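Local atomic coordinates of rusticyanin (Thiobacillus ferrooxidans, PDB entry 2CAL), a protein that carries electrons from cytochrome c552 to the A-type oxidase in the periplasm, using a single bound copper ion. Residues A69-T74 with F124-T129. The protein carries 1 engineered substitution. Sequence-based numbering, arbitrary orientation.
Sequences ATVDVT and FTWHPT
With chi1 of 66°, Phe124 sets its CG between its own backbone N and carbonyl carbon, which swings the ring across to Val73 on the neighbouring strand. Val73 CB lies over the ring face, 3.8 Å from the Phe124 centroid and 19° off the normal, a CH-pi contact displaced toward the rim; CG1 and CG2 straddle the CE2 and CE1 sides. Trp126 extends its CG anti to the backbone N, and its CE3 approaches Val71 CB at 3.9 Å, while Pro128 CG covers a face of the indole. Replacing Phe124 by an alanine would probably open a gap beside Val73 and strip its CB of the aromatic face. In the cupredoxin beta-sandwich, Val71 and Val73 on strand 70-77 pair antiparallel with Trp126 and Phe124 on strand 119-126, with Val71 and Trp126 also meeting Ile65 of the facing sheet. Val73 and Phe124 form a hydrogen-bonded pair joined by two fairly straight bonds; at Val71, N binds Trp126 O at 2.9 Å, but the return bond is weak. On the reverse face, in one of two conformers, Thr125 OG1 donates to Asp72 OD1 at 3.1 Å. A water lies 2.9 Å from both Ala69 O and Pro128 O.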
ATOM      1  N   ALA A  69     -10.037   7.072 -12.967  1.00 15.82           N
ATOM      2  CA  ALA A  69     -10.222   5.667 -12.630  1.00 16.10           C
ATOM      3  C   ALA A  69     -10.659   5.513 -11.181  1.00 15.46           C
ATOM      4  O   ALA A  69     -10.272   6.270 -10.276  1.00 16.08           O
ATOM      5  CB  ALA A  69      -8.926   4.892 -12.824  1.00 22.23           C
ATOM      6  N   THR A  70     -11.478   4.488 -10.950  1.00 14.91           N
ATOM      7  CA  THR A  70     -11.704   3.963  -9.606  1.00 14.65           C
ATOM      8  C   THR A  70     -10.518   3.096  -9.192  1.00 12.98           C
ATOM      9  O   THR A  70     -10.118   2.243  -9.961  1.00 14.96           O
ATOM     10  CB  THR A  70     -12.985   3.142  -9.552  1.00 15.26           C
ATOM     11  OG1 THR A  70     -14.081   4.001  -9.933  1.00 18.08           O
ATOM     12  CG2 THR A  70     -13.263   2.596  -8.166  1.00 17.57           C
ATOM     13  N   VAL A  71      -9.974   3.332  -8.013  1.00 12.64           N
ATOM     14  CA  VAL A  71      -8.795   2.612  -7.547  1.00 12.29           C
ATOM     15  C   VAL A  71      -9.266   1.721  -6.378  1.00 12.67           C
ATOM     16  O   VAL A  71      -9.670   2.218  -5.334  1.00 12.44           O
ATOM     17  CB  VAL A  71      -7.639   3.529  -7.119  1.00 12.65           C
ATOM     18  CG1 VAL A  71      -6.396   2.681  -6.765  1.00 14.42           C
ATOM     19  CG2 VAL A  71      -7.289   4.556  -8.186  1.00 13.49           C
ATOM     20  N   ASP A  72      -9.209   0.410  -6.575  1.00 13.41           N
ATOM     21  CA  ASP A  72      -9.553  -0.540  -5.517  1.00 11.88           C
ATOM     22  C   ASP A  72      -8.232  -1.041  -4.970  1.00 11.52           C
ATOM     23  O   ASP A  72      -7.442  -1.703  -5.672  1.00 12.63           O
ATOM     24  CB  ASP A  72     -10.386  -1.679  -6.086  1.00 13.70           C
ATOM     25  CG  ASP A  72     -11.808  -1.288  -6.410  1.00 15.36           C
ATOM     26  OD1 ASP A  72     -12.348  -0.215  -6.032  1.00 18.56           O
ATOM     27  OD2 ASP A  72     -12.453  -2.123  -7.092  1.00 17.12           O
ATOM     28  N   VAL A  73      -7.964  -0.669  -3.728  1.00 11.00           N
ATOM     29  CA  VAL A  73      -6.715  -1.034  -3.044  1.00 11.09           C
ATOM     30  C   VAL A  73      -7.010  -2.215  -2.088  1.00 11.07           C
ATOM     31  O   VAL A  73      -7.922  -2.157  -1.271  1.00 12.80           O
ATOM     32  CB  VAL A  73      -6.130   0.132  -2.241  1.00 11.83           C
ATOM     33  CG1 VAL A  73      -4.803  -0.275  -1.605  1.00 12.94           C
ATOM     34  CG2 VAL A  73      -5.919   1.331  -3.163  1.00 13.18           C
ATOM     35  N   THR A  74      -6.188  -3.224  -2.190  1.00 11.44           N
ATOM     36  CA  THR A  74      -6.114  -4.316  -1.210  1.00 10.86           C
ATOM     37  C   THR A  74      -4.759  -4.199  -0.516  1.00 10.64           C
ATOM     38  O   THR A  74      -3.735  -4.061  -1.189  1.00 11.85           O
ATOM     39  CB  THR A  74      -6.187  -5.689  -1.898  1.00 12.55           C
ATOM     40  OG1 THR A  74      -7.393  -5.751  -2.688  1.00 14.24           O
ATOM     41  CG2 THR A  74      -6.229  -6.795  -0.856  1.00 14.00           C
ATOM     42  N   PHE A 124     -10.105  -1.071   0.316  1.00 11.95           N
ATOM     43  CA  PHE A 124     -10.805   0.239   0.287  1.00 12.58           C
ATOM     44  C   PHE A 124     -10.831   0.754  -1.172  1.00 12.36           C
ATOM     45  O   PHE A 124     -10.013   0.318  -1.982  1.00 13.95           O
ATOM     46  CB  PHE A 124     -10.192   1.228   1.243  1.00 14.11           C
ATOM     47  CG  PHE A 124      -8.798   1.691   0.958  1.00 13.05           C
ATOM     48  CD1 PHE A 124      -8.542   2.749   0.117  1.00 13.69           C
ATOM     49  CD2 PHE A 124      -7.699   1.066   1.538  1.00 14.95           C
ATOM     50  CE1 PHE A 124      -7.237   3.155  -0.135  1.00 13.28           C
ATOM     51  CE2 PHE A 124      -6.410   1.472   1.276  1.00 14.68           C
ATOM     52  CZ  PHE A 124      -6.143   2.523   0.429  1.00 14.73           C
ATOM     53  N   THR A 125     -11.748   1.667  -1.412  1.00 13.05           N
ATOM     54  CA  THR A 125     -11.833   2.297  -2.738  1.00 13.86           C
ATOM     55  C   THR A 125     -11.405   3.741  -2.652  1.00 13.03           C
ATOM     56  O   THR A 125     -11.468   4.398  -1.601  1.00 14.53           O
ATOM     57  CB  THR A 125     -13.257   2.168  -3.246  0.73 14.22           C
ATOM     58  OG1 THR A 125     -13.306   2.389  -4.671  0.73 16.29           O
ATOM     59  CG2 THR A 125     -14.206   3.233  -2.705  0.73 20.52           C
ATOM     60  N   TRP A 126     -10.971   4.307  -3.760  1.00 11.83           N
ATOM     61  CA  TRP A 126     -10.361   5.612  -3.856  1.00 12.06           C
ATOM     62  C   TRP A 126     -10.668   6.205  -5.208  1.00 11.99           C
ATOM     63  O   TRP A 126     -10.495   5.542  -6.228  1.00 12.93           O
ATOM     64  CB  TRP A 126      -8.842   5.502  -3.610  1.00 11.47           C
ATOM     65  CG  TRP A 126      -8.022   6.760  -3.639  1.00 11.63           C
ATOM     66  CD1 TRP A 126      -8.378   7.998  -3.110  1.00 12.91           C
ATOM     67  CD2 TRP A 126      -6.688   6.931  -4.191  1.00 11.95           C
ATOM     68  NE1 TRP A 126      -7.347   8.885  -3.325  1.00 13.05           N
ATOM     69  CE2 TRP A 126      -6.301   8.274  -3.991  1.00 12.31           C
ATOM     70  CE3 TRP A 126      -5.790   6.084  -4.859  1.00 11.86           C
ATOM     71  CZ2 TRP A 126      -5.084   8.752  -4.422  1.00 13.30           C
ATOM     72  CZ3 TRP A 126      -4.586   6.567  -5.287  1.00 12.88           C
ATOM     73  CH2 TRP A 126      -4.237   7.891  -5.070  1.00 13.63           C
ATOM     74  N   HIS A 127     -11.113   7.464  -5.192  1.00 12.25           N
ATOM     75  CA  HIS A 127     -11.473   8.203  -6.398  1.00 13.14           C
ATOM     76  C   HIS A 127     -10.686   9.525  -6.416  1.00 13.34           C
ATOM     77  O   HIS A 127     -11.323  10.539  -6.130  1.00 14.08           O
ATOM     78  CB  HIS A 127     -12.983   8.488  -6.432  1.00 14.60           C
ATOM     79  CG  HIS A 127     -13.851   7.299  -6.644  1.00 14.51           C
ATOM     80  ND1 HIS A 127     -14.287   6.950  -7.919  1.00 15.96           N
ATOM     81  CD2 HIS A 127     -14.414   6.425  -5.795  1.00 15.87           C
ATOM     82  CE1 HIS A 127     -15.044   5.873  -7.786  1.00 17.30           C
ATOM     83  NE2 HIS A 127     -15.141   5.515  -6.533  1.00 17.61           N
ATOM     84  N   PRO A 128      -9.382   9.495  -6.666  1.00 14.35           N
ATOM     85  CA  PRO A 128      -8.589  10.730  -6.552  1.00 15.00           C
ATOM     86  C   PRO A 128      -8.761  11.701  -7.720  1.00 15.33           C
ATOM     87  O   PRO A 128      -9.001  11.326  -8.867  1.00 14.46           O
ATOM     88  CB  PRO A 128      -7.144  10.233  -6.608  1.00 15.51           C
ATOM     89  CG  PRO A 128      -7.250   8.961  -7.398  1.00 15.44           C
ATOM     90  CD  PRO A 128      -8.551   8.302  -6.989  1.00 15.15           C
ATOM     91  N   THR A 129      -8.612  12.980  -7.363  1.00 15.55           N
ATOM     92  CA  THR A 129      -8.352  13.960  -8.386  1.00 15.56           C
ATOM     93  C   THR A 129      -6.931  13.753  -8.882  1.00 14.85           C
ATOM     94  O   THR A 129      -6.022  13.196  -8.240  1.00 15.11           O
ATOM     95  CB  THR A 129      -8.515  15.399  -7.875  1.00 18.14           C
ATOM     96  OG1 THR A 129      -7.588  15.610  -6.825  1.00 23.60           O
ATOM     97  CG2 THR A 129      -9.903  15.579  -7.263  1.00 21.01           C
TER
HETATM   98  O   HOH W   1     -10.441   9.158 -10.066  1.00 22.91           O